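Side-chain contact in adhesin (Neisseria gonorrhoeae, PDB 6GQ4), which probably acts as an adhesin of the gonococcus, elicits bactericidal antibodies in mice and may also inhibit lysozyme: residues 75-78 with 79-82. Residues are numbered along the deposited sequence; the frame is centred on the assembly and turned at random. Where two conformers were deposited one is given.
Sequences AMDS and KSYR. With NA (sodium ion), chain B.
D77 and S80 both place the first side-chain branch between backbone N and carbonyl carbon (chi1 62° and 79°), and each thereby turns an oxygen back onto the other's amide. The result is the reciprocal pattern of a capping box, a worked example of how two short polar residues close a single turn, here in the loop joining antiparallel strands 70-73 and 86-89, where residues 79-81 have helical backbone angles without the regular helix bonds. S80 N donates to D77 OD1 at 2.9 Å, meeting that oxygen nearly along its C-O axis, while K79 N adds a weak bond to the same atom. In return, D77 N reaches S80 OG at 3.0 Å. The serine hydroxyl spends its own proton on A75 O, 2.8 Å from OG, approaching 36° above the carbonyl plane. OG is therefore gripped by two bonds that fix its rotation, and A75 O also receives the side-chain amide of Q84. Behind the box, D77 O takes weak bonds from the backbone N atoms of S80 and Y81.

On the outer side, the bent lysine chain curls over the carboxylate in one of two K79 conformers, so its long salt bridge, NZ to D77 OD2 at 3.6 Å, and a water link from NZ to S78 OG are doubtful. On the buried side, the side chains of M76 and Y81 cross at about a right angle, with M76 CE 3.8 Å from Y81 CB. The Y81 ring presents its edge to S78 O and meets F29 edge-to-face. Y81 shares the sodium ion with Y15 and Q84, its O 2.4 Å from the metal.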
# COMPACT_ATOMS: atom_id res chain seq x y z
N ALA A 75 -9.79 3.61 -2.75
CA ALA A 75 -9.60 3.61 -4.19
C ALA A 75 -8.22 4.18 -4.48
O ALA A 75 -7.78 5.19 -3.87
CB ALA A 75 -10.70 4.42 -4.84
N MET A 76 -7.49 3.49 -5.37
CA MET A 76 -6.09 3.91 -5.64
C MET A 76 -5.88 4.13 -7.12
O MET A 76 -5.99 3.24 -7.91
CB MET A 76 -5.10 2.84 -5.17
CG MET A 76 -5.09 2.71 -3.69
SD MET A 76 -4.20 4.08 -2.90
CE MET A 76 -2.51 3.51 -2.89
N ASP A 77 -5.44 5.35 -7.42
CA ASP A 77 -4.98 5.69 -8.77
C ASP A 77 -4.01 6.85 -8.66
O ASP A 77 -3.69 7.32 -7.59
CB ASP A 77 -6.17 5.97 -9.69
CG ASP A 77 -7.01 7.15 -9.27
OD1 ASP A 77 -6.50 8.10 -8.62
OD2 ASP A 77 -8.19 7.09 -9.58
N SER A 78 -3.48 7.26 -9.82
CA SER A 78 -2.46 8.27 -9.87
C SER A 78 -2.92 9.61 -9.25
O SER A 78 -2.06 10.38 -8.82
CB SER A 78 -1.94 8.41 -11.33
OG SER A 78 -3.01 8.73 -12.22
N LYS A 79 -4.24 9.88 -9.26
CA LYS A 79 -4.85 11.05 -8.62
C LYS A 79 -4.84 10.90 -7.09
O LYS A 79 -4.44 11.80 -6.36
CB LYS A 79 -6.27 11.26 -9.15
CG LYS A 79 -6.36 11.70 -10.60
CD LYS A 79 -7.76 12.07 -11.06
CE LYS A 79 -8.73 10.91 -11.01
NZ LYS A 79 -8.31 9.81 -11.90
N SER A 80 -5.29 9.73 -6.60
CA SER A 80 -5.74 9.54 -5.23
C SER A 80 -4.65 9.05 -4.28
O SER A 80 -4.84 9.17 -3.06
CB SER A 80 -6.91 8.56 -5.16
OG SER A 80 -6.44 7.21 -5.26
N TYR A 81 -3.57 8.45 -4.82
CA TYR A 81 -2.79 7.51 -4.06
C TYR A 81 -2.09 8.20 -2.89
O TYR A 81 -1.81 7.52 -1.86
CB TYR A 81 -1.84 6.69 -4.93
CG TYR A 81 -0.62 7.46 -5.33
CD1 TYR A 81 -0.72 8.48 -6.27
CD2 TYR A 81 0.58 7.32 -4.65
CE1 TYR A 81 0.40 9.22 -6.62
CE2 TYR A 81 1.69 8.05 -5.01
CZ TYR A 81 1.58 9.04 -5.95
OH TYR A 81 2.68 9.80 -6.26
N ARG A 82 -1.76 9.50 -3.01
CA ARG A 82 -0.98 10.11 -1.91
C ARG A 82 -1.87 10.66 -0.79
O ARG A 82 -1.34 11.13 0.23
CB ARG A 82 -0.09 11.25 -2.38
CG ARG A 82 0.71 11.00 -3.65
CD ARG A 82 1.80 12.06 -3.90
NE ARG A 82 2.85 11.99 -2.90
CZ ARG A 82 3.88 11.13 -2.89
NH1 ARG A 82 4.24 10.40 -3.95
NH2 ARG A 82 4.58 11.06 -1.78
NA NA B . -1.51 6.77 0.44
O HOH W 1 -5.56 8.86 -12.33
O HOH W 2 -2.15 5.27 0.18